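Local structure of bifunctional cytochrome P450/NADPH--P450 reductase (Deinococcus aerius, 7F3H) at residues Q113-L124 / V306-R314; V297-P307 / L417-K425. The protein probably catalyses NADPH-dependent hydroxylation of organic substrates, using a haem-containing cytochrome P450 domain joined to a reductase in one polypeptide. All coordinates share one frame; numbering follows the deposited sequence.

Contact 1 (Q113-L124 / V306-R314); sequences QRAMKGYFGQML and VPTYDTVMR
Val306 meets the far end of segment 113-124 through one methyl, CG1, which lies 4.1 Å from CD2 of Leu124; the side chains cross at about a right angle. At Pro307 the backbone takes over: its carbonyl O reaches the edge of the Phe120 ring, 3.4 Å from CZ. Thr308 presents its carbonyl carbon to one face of that ring, near the rim, and the N of Tyr309 sits 3.4 Å above the ring centre. Leu124 CB lies over the opposite face, toward the rim, so the ring is held between its own helix and the incoming chain. Thr308 and Thr311 form a capping box that starts helix 309-313.

Tyr309 is the knob, set among Gln113, Met116, Lys117 and Phe120. With CG anti to the backbone N (chi1 171°), its ring slides under Lys117, whose CB makes a CH-pi contact of 4.2 Å to the centroid. The hydroxyl O accepts a nearly straight bond from Gln113 NE2 (2.7 Å, 166° at the hydrogen), with amide and ring only 13° from coplanar. Val312 brings CG2 to 3.8 Å from Phe120 CE1, and Met313 places SD 3.6 Å from Gln113 NE2 while its CG lies over the Tyr309 face turned from Lys117, toward the rim. This is a single knob-into-hole contact, made by a short capped helix, J' in P450 nomenclature, on the D helix of the cytochrome P450 fold.

Contact 2 (V297-P307 / L417-K425); sequences VDRLLPGDAVP and LALLLILQK
The flat carboxamide of Gln424 reaches into the turn that follows helix 287-300. Its NE2 donates to two backbone carbonyls: Gly303 O at 2.7 Å and Ala305 O at 3.1 Å. Neither acceptor lies in the amide plane. They are displaced by 23° and 27° to opposite sides of it, and both bonds are bent. Above the plane, on the side of Ala305 O, stands Leu301, its CB 3.9 Å from NE2. The amide gets this far because CG is anti to the backbone N and the chain beyond is extended. Two bonds from one nitrogen fix the rotation of this buried group and tie the Pro302-Ala305 turn to the helix; that turn is type II', with Gly303 at positive phi (54°).

Beside the amide the contact is apolar. Val297 divides its branches: CG1 comes to 3.4 Å from Gln424 CA, close against the helix backbone, while CG2 meets Leu420 CD1 at 3.6 Å. Leu420 also receives CD1 of Leu301, 3.5 Å from its CG, the two side chains crossing at about a right angle. The ring of Pro307 closes the row, with CD 3.6 Å from Leu421 CD2 and CG 3.9 Å from Leu417 CD1.

Polar partners from the residues after strand 450-455 flank this core. Arg461 bonds to the carbonyls of Leu301 and Gly303 and pairs with Asp298, which also bridges to Arg456. Helix 408-425, the L helix of the P450 fold, thus packs here on the end of helix 287-300 and the loop that follows, with helix 254-285 against Leu419, helix 113-137 against Leu417 and Leu421, and Lys425 in backbone hydrogen bonding with Arg456 just beyond strand 450-455.

Overall arrangement
The centres of contacts 1 and 2 lie 13 Å apart, on the same side of the chain's centre. Both draw on one connection: helix 287-300 ends in contact 2, the chain passes through the shared Val306 and Pro307, and helix 309-313 follows in contact 1. In sequence the segments alternate, 113-124, 297-307, 306-314, then 417-425, so the contacts interlock. They also touch directly, with Phe120, Met123 and Leu124 packing on Leu417 and Leu421. The connection is therefore seated on two long helices, 113-137 and 408-425, at the periphery of the P450 domain; the side chains of Met116 and Leu417 are about 8 Å and about 12 Å from the haem.

Contact 1 (Q113-L124 / V306-R314)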
# COMPACT_ATOMS: atom_id res chain seq x y z
N GLN A 113 -0.68 -12.11 12.81
CA GLN A 113 0.69 -12.61 12.82
C GLN A 113 0.74 -14.14 12.95
O GLN A 113 1.48 -14.79 12.20
CB GLN A 113 1.49 -11.93 13.92
CG GLN A 113 3.00 -12.05 13.77
CD GLN A 113 3.52 -11.51 12.44
OE1 GLN A 113 3.25 -10.37 12.04
NE2 GLN A 113 4.27 -12.34 11.73
N ARG A 114 0.00 -14.74 13.90
CA ARG A 114 0.17 -16.20 14.03
C ARG A 114 -0.29 -16.94 12.76
O ARG A 114 0.06 -18.10 12.55
CB ARG A 114 -0.41 -16.82 15.33
CG ARG A 114 -1.86 -16.93 15.40
CD ARG A 114 -2.38 -15.66 15.84
NE ARG A 114 -3.82 -15.59 16.16
CZ ARG A 114 -4.45 -14.48 16.50
NH1 ARG A 114 -5.76 -14.53 16.79
NH2 ARG A 114 -3.76 -13.36 16.75
N ALA A 115 -1.08 -16.27 11.89
CA ALA A 115 -1.48 -16.92 10.63
C ALA A 115 -0.39 -16.87 9.55
O ALA A 115 -0.46 -17.63 8.57
CB ALA A 115 -2.76 -16.26 10.10
N MET A 116 0.66 -16.06 9.73
CA MET A 116 1.58 -15.78 8.64
C MET A 116 2.43 -16.99 8.29
O MET A 116 2.75 -17.20 7.11
CB MET A 116 2.45 -14.58 9.02
CG MET A 116 1.67 -13.26 8.96
SD MET A 116 1.11 -12.73 7.32
CE MET A 116 -0.68 -12.70 7.46
N LYS A 117 2.78 -17.80 9.29
CA LYS A 117 3.52 -19.04 9.03
C LYS A 117 2.81 -19.87 7.96
O LYS A 117 3.46 -20.39 7.04
CB LYS A 117 3.69 -19.84 10.32
CG LYS A 117 4.89 -20.78 10.26
CD LYS A 117 4.84 -21.92 11.28
CE LYS A 117 5.66 -23.10 10.76
NZ LYS A 117 6.14 -23.94 11.88
N GLY A 118 1.47 -19.92 8.02
CA GLY A 118 0.72 -20.69 7.03
C GLY A 118 0.96 -20.27 5.59
O GLY A 118 0.64 -21.03 4.67
N TYR A 119 1.39 -19.02 5.38
CA TYR A 119 1.60 -18.45 4.07
C TYR A 119 3.06 -18.45 3.64
O TYR A 119 3.34 -18.22 2.45
CB TYR A 119 1.07 -17.01 4.04
CG TYR A 119 -0.39 -16.87 4.43
CD1 TYR A 119 -1.36 -17.67 3.86
CD2 TYR A 119 -0.78 -15.94 5.37
CE1 TYR A 119 -2.69 -17.54 4.21
CE2 TYR A 119 -2.12 -15.81 5.73
CZ TYR A 119 -3.06 -16.61 5.16
OH TYR A 119 -4.40 -16.46 5.51
N PHE A 120 3.99 -18.77 4.55
CA PHE A 120 5.41 -18.55 4.29
C PHE A 120 5.88 -19.28 3.03
O PHE A 120 6.51 -18.67 2.15
CB PHE A 120 6.23 -19.03 5.47
CG PHE A 120 7.70 -18.90 5.25
CD1 PHE A 120 8.30 -17.65 5.31
CD2 PHE A 120 8.47 -20.00 4.97
CE1 PHE A 120 9.66 -17.50 5.10
CE2 PHE A 120 9.84 -19.87 4.74
CZ PHE A 120 10.44 -18.60 4.81
N GLY A 121 5.61 -20.59 2.97
CA GLY A 121 6.01 -21.39 1.82
C GLY A 121 5.55 -20.79 0.51
O GLY A 121 6.23 -20.93 -0.52
N GLN A 122 4.37 -20.15 0.52
CA GLN A 122 3.87 -19.50 -0.69
C GLN A 122 4.65 -18.23 -0.99
O GLN A 122 5.15 -18.05 -2.11
CB GLN A 122 2.37 -19.22 -0.55
CG GLN A 122 1.56 -20.46 -0.15
CD GLN A 122 0.44 -20.14 0.83
OE1 GLN A 122 -0.00 -18.99 0.94
NE2 GLN A 122 0.02 -21.15 1.59
N MET A 123 4.83 -17.37 0.01
CA MET A 123 5.67 -16.19 -0.19
C MET A 123 7.05 -16.62 -0.67
O MET A 123 7.61 -16.06 -1.64
CB MET A 123 5.77 -15.38 1.10
CG MET A 123 4.43 -14.96 1.69
SD MET A 123 4.73 -14.22 3.33
CE MET A 123 3.35 -13.10 3.52
N LEU A 124 7.62 -17.64 -0.02
CA LEU A 124 8.96 -18.06 -0.40
C LEU A 124 8.98 -18.56 -1.83
O LEU A 124 9.89 -18.23 -2.61
CB LEU A 124 9.47 -19.13 0.57
CG LEU A 124 10.85 -19.78 0.38
CD1 LEU A 124 12.04 -18.83 0.67
CD2 LEU A 124 10.89 -21.01 1.29
N VAL A 306 18.32 -21.61 3.13
CA VAL A 306 16.96 -21.22 2.78
C VAL A 306 16.26 -20.84 4.09
O VAL A 306 16.27 -21.64 5.03
CB VAL A 306 16.22 -22.37 2.07
CG1 VAL A 306 14.80 -22.03 1.79
CG2 VAL A 306 16.93 -22.77 0.78
N PRO A 307 15.66 -19.67 4.19
CA PRO A 307 15.04 -19.26 5.45
C PRO A 307 13.75 -20.02 5.70
O PRO A 307 13.16 -20.64 4.80
CB PRO A 307 14.77 -17.76 5.25
CG PRO A 307 14.68 -17.56 3.75
CD PRO A 307 15.59 -18.62 3.14
N THR A 308 13.37 -20.04 6.98
CA THR A 308 12.03 -20.39 7.46
C THR A 308 11.32 -19.11 7.90
O THR A 308 11.89 -18.01 7.87
CB THR A 308 12.05 -21.34 8.65
OG1 THR A 308 12.60 -20.65 9.77
CG2 THR A 308 12.83 -22.63 8.35
N TYR A 309 10.04 -19.26 8.26
CA TYR A 309 9.32 -18.16 8.89
C TYR A 309 10.02 -17.70 10.17
O TYR A 309 10.00 -16.51 10.50
CB TYR A 309 7.87 -18.56 9.16
CG TYR A 309 7.08 -17.58 9.98
CD1 TYR A 309 6.59 -16.40 9.43
CD2 TYR A 309 6.81 -17.84 11.33
CE1 TYR A 309 5.85 -15.49 10.20
CE2 TYR A 309 6.06 -16.94 12.10
CZ TYR A 309 5.59 -15.78 11.52
OH TYR A 309 4.88 -14.90 12.29
N ASP A 310 10.62 -18.65 10.90
CA ASP A 310 11.39 -18.29 12.09
C ASP A 310 12.53 -17.35 11.72
O ASP A 310 12.81 -16.39 12.45
CB ASP A 310 11.93 -19.54 12.77
CG ASP A 310 12.24 -19.31 14.24
OD1 ASP A 310 11.29 -18.91 14.95
OD2 ASP A 310 13.42 -19.47 14.67
N THR A 311 13.22 -17.64 10.62
CA THR A 311 14.28 -16.73 10.20
C THR A 311 13.73 -15.32 10.08
O THR A 311 14.30 -14.37 10.65
CB THR A 311 14.88 -17.18 8.88
OG1 THR A 311 15.18 -18.57 8.97
CG2 THR A 311 16.16 -16.38 8.61
N VAL A 312 12.60 -15.17 9.39
CA VAL A 312 12.03 -13.84 9.19
C VAL A 312 11.74 -13.18 10.52
O VAL A 312 12.02 -11.98 10.71
CB VAL A 312 10.76 -13.93 8.32
CG1 VAL A 312 10.12 -12.54 8.22
CG2 VAL A 312 11.09 -14.47 6.93
N MET A 313 11.22 -13.95 11.49
CA MET A 313 10.83 -13.37 12.76
C MET A 313 12.03 -13.07 13.65
O MET A 313 11.92 -12.26 14.57
CB MET A 313 9.84 -14.30 13.49
CG MET A 313 8.53 -14.51 12.72
SD MET A 313 7.84 -12.96 12.04
CE MET A 313 7.63 -11.94 13.50
N ARG A 314 13.19 -13.63 13.34
CA ARG A 314 14.41 -13.31 14.06
C ARG A 314 15.11 -12.07 13.52
O ARG A 314 16.11 -11.66 14.09
CB ARG A 314 15.38 -14.49 14.01
CG ARG A 314 14.98 -15.63 14.96
CD ARG A 314 15.78 -16.88 14.70
NE ARG A 314 17.08 -16.82 15.36
CZ ARG A 314 18.13 -17.57 15.02
NH1 ARG A 314 18.04 -18.45 14.03
NH2 ARG A 314 19.28 -17.45 15.68

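Contact 2 (V297-P307 / L417-K425)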
# COMPACT_ATOMS: atom_id res chain seq x y z
N VAL A 297 21.69 -10.36 7.30
CA VAL A 297 21.42 -11.45 6.37
C VAL A 297 22.51 -12.52 6.46
O VAL A 297 22.22 -13.73 6.42
CB VAL A 297 21.29 -10.89 4.93
CG1 VAL A 297 21.43 -11.98 3.90
CG2 VAL A 297 19.98 -10.17 4.76
N ASP A 298 23.77 -12.10 6.55
CA ASP A 298 24.87 -13.07 6.60
C ASP A 298 24.92 -13.76 7.95
O ASP A 298 25.23 -14.95 8.04
CB ASP A 298 26.19 -12.36 6.27
CG ASP A 298 26.19 -11.73 4.87
OD1 ASP A 298 25.26 -12.01 4.07
OD2 ASP A 298 27.10 -10.92 4.56
N ARG A 299 24.52 -13.04 9.01
CA ARG A 299 24.40 -13.65 10.33
C ARG A 299 23.36 -14.76 10.31
O ARG A 299 23.62 -15.87 10.81
CB ARG A 299 24.03 -12.57 11.33
CG ARG A 299 24.02 -12.99 12.75
CD ARG A 299 24.12 -11.77 13.67
NE ARG A 299 23.19 -10.67 13.37
CZ ARG A 299 23.58 -9.49 12.88
NH1 ARG A 299 24.87 -9.25 12.61
NH2 ARG A 299 22.67 -8.53 12.67
N LEU A 300 22.22 -14.52 9.67
CA LEU A 300 21.11 -15.46 9.76
C LEU A 300 21.08 -16.49 8.64
O LEU A 300 20.52 -17.57 8.84
CB LEU A 300 19.80 -14.71 9.78
CG LEU A 300 19.53 -13.97 11.07
CD1 LEU A 300 18.35 -13.04 10.85
CD2 LEU A 300 19.25 -15.00 12.16
N LEU A 301 21.58 -16.16 7.44
CA LEU A 301 21.54 -17.07 6.29
C LEU A 301 22.91 -17.25 5.66
O LEU A 301 23.14 -16.80 4.52
CB LEU A 301 20.57 -16.57 5.23
CG LEU A 301 19.08 -16.57 5.57
CD1 LEU A 301 18.34 -15.97 4.38
CD2 LEU A 301 18.55 -17.98 5.92
N PRO A 302 23.84 -17.91 6.33
CA PRO A 302 25.14 -18.15 5.69
C PRO A 302 24.98 -19.09 4.50
O PRO A 302 24.04 -19.89 4.43
CB PRO A 302 25.98 -18.79 6.80
CG PRO A 302 24.96 -19.41 7.75
CD PRO A 302 23.72 -18.56 7.65
N GLY A 303 25.93 -18.98 3.56
CA GLY A 303 25.89 -19.77 2.35
C GLY A 303 24.57 -19.61 1.65
O GLY A 303 24.00 -18.51 1.61
N ASP A 304 24.04 -20.71 1.12
CA ASP A 304 22.80 -20.64 0.37
C ASP A 304 21.63 -21.14 1.20
O ASP A 304 20.59 -21.51 0.65
CB ASP A 304 22.92 -21.42 -0.94
CG ASP A 304 23.29 -22.88 -0.73
OD1 ASP A 304 23.39 -23.31 0.45
OD2 ASP A 304 23.46 -23.62 -1.73
N ALA A 305 21.75 -20.99 2.52
CA ALA A 305 20.69 -21.41 3.43
C ALA A 305 19.36 -20.79 3.05
O ALA A 305 19.27 -19.61 2.71
CB ALA A 305 21.05 -21.02 4.86
N VAL A 306 18.32 -21.61 3.13
CA VAL A 306 16.96 -21.22 2.78
C VAL A 306 16.26 -20.84 4.09
O VAL A 306 16.27 -21.64 5.03
CB VAL A 306 16.22 -22.37 2.07
CG1 VAL A 306 14.80 -22.03 1.79
CG2 VAL A 306 16.93 -22.77 0.78
N PRO A 307 15.66 -19.67 4.19
CA PRO A 307 15.04 -19.26 5.45
C PRO A 307 13.75 -20.02 5.70
O PRO A 307 13.16 -20.64 4.80
CB PRO A 307 14.77 -17.76 5.25
CG PRO A 307 14.68 -17.56 3.75
CD PRO A 307 15.59 -18.62 3.14
N LEU A 417 10.87 -10.87 3.79
CA LEU A 417 11.42 -12.07 3.15
C LEU A 417 12.09 -11.75 1.82
O LEU A 417 13.16 -12.29 1.50
CB LEU A 417 10.31 -13.08 2.92
CG LEU A 417 10.70 -14.30 2.11
CD1 LEU A 417 11.84 -15.07 2.77
CD2 LEU A 417 9.49 -15.18 1.94
N ALA A 418 11.43 -10.95 0.99
CA ALA A 418 12.00 -10.55 -0.29
C ALA A 418 13.36 -9.90 -0.07
O ALA A 418 14.34 -10.24 -0.74
CB ALA A 418 11.05 -9.59 -1.02
N LEU A 419 13.43 -8.96 0.88
CA LEU A 419 14.67 -8.24 1.12
C LEU A 419 15.76 -9.18 1.62
O LEU A 419 16.91 -9.12 1.16
CB LEU A 419 14.41 -7.11 2.13
CG LEU A 419 13.86 -5.81 1.52
CD1 LEU A 419 13.25 -4.80 2.53
CD2 LEU A 419 14.95 -5.14 0.69
N LEU A 420 15.40 -10.06 2.55
CA LEU A 420 16.31 -11.06 3.07
C LEU A 420 16.94 -11.88 1.95
O LEU A 420 18.17 -12.00 1.86
CB LEU A 420 15.55 -11.98 4.04
CG LEU A 420 16.29 -13.14 4.69
CD1 LEU A 420 17.49 -12.62 5.48
CD2 LEU A 420 15.35 -13.93 5.55
N LEU A 421 16.11 -12.40 1.05
CA LEU A 421 16.65 -13.25 -0.01
C LEU A 421 17.48 -12.43 -1.01
O LEU A 421 18.58 -12.84 -1.40
CB LEU A 421 15.51 -13.98 -0.71
CG LEU A 421 14.85 -15.18 -0.00
CD1 LEU A 421 13.75 -15.78 -0.90
CD2 LEU A 421 15.88 -16.25 0.41
N ILE A 422 16.99 -11.24 -1.37
CA ILE A 422 17.69 -10.38 -2.33
C ILE A 422 19.08 -10.04 -1.82
O ILE A 422 20.08 -10.17 -2.54
CB ILE A 422 16.86 -9.12 -2.61
CG1 ILE A 422 15.70 -9.47 -3.53
CG2 ILE A 422 17.73 -7.96 -3.21
CD1 ILE A 422 14.68 -8.37 -3.64
N LEU A 423 19.17 -9.61 -0.55
CA LEU A 423 20.45 -9.20 -0.02
C LEU A 423 21.32 -10.40 0.26
O LEU A 423 22.56 -10.29 0.21
CB LEU A 423 20.24 -8.34 1.23
CG LEU A 423 19.56 -6.96 1.06
CD1 LEU A 423 19.55 -6.24 2.39
CD2 LEU A 423 20.20 -6.06 0.01
N GLN A 424 20.72 -11.57 0.49
CA GLN A 424 21.53 -12.78 0.56
C GLN A 424 22.28 -13.01 -0.75
O GLN A 424 23.49 -13.27 -0.73
CB GLN A 424 20.66 -13.99 0.90
CG GLN A 424 21.52 -15.24 1.15
CD GLN A 424 20.76 -16.55 1.12
OE1 GLN A 424 19.59 -16.64 0.69
NE2 GLN A 424 21.41 -17.59 1.59
N LYS A 425 21.59 -12.89 -1.89
CA LYS A 425 22.24 -13.25 -3.15
C LYS A 425 23.02 -12.10 -3.80
O LYS A 425 24.07 -12.32 -4.39
CB LYS A 425 21.22 -13.77 -4.16
CG LYS A 425 21.75 -14.80 -5.15
CD LYS A 425 21.66 -16.18 -4.50
CE LYS A 425 21.92 -17.31 -5.50
NZ LYS A 425 23.16 -17.27 -6.34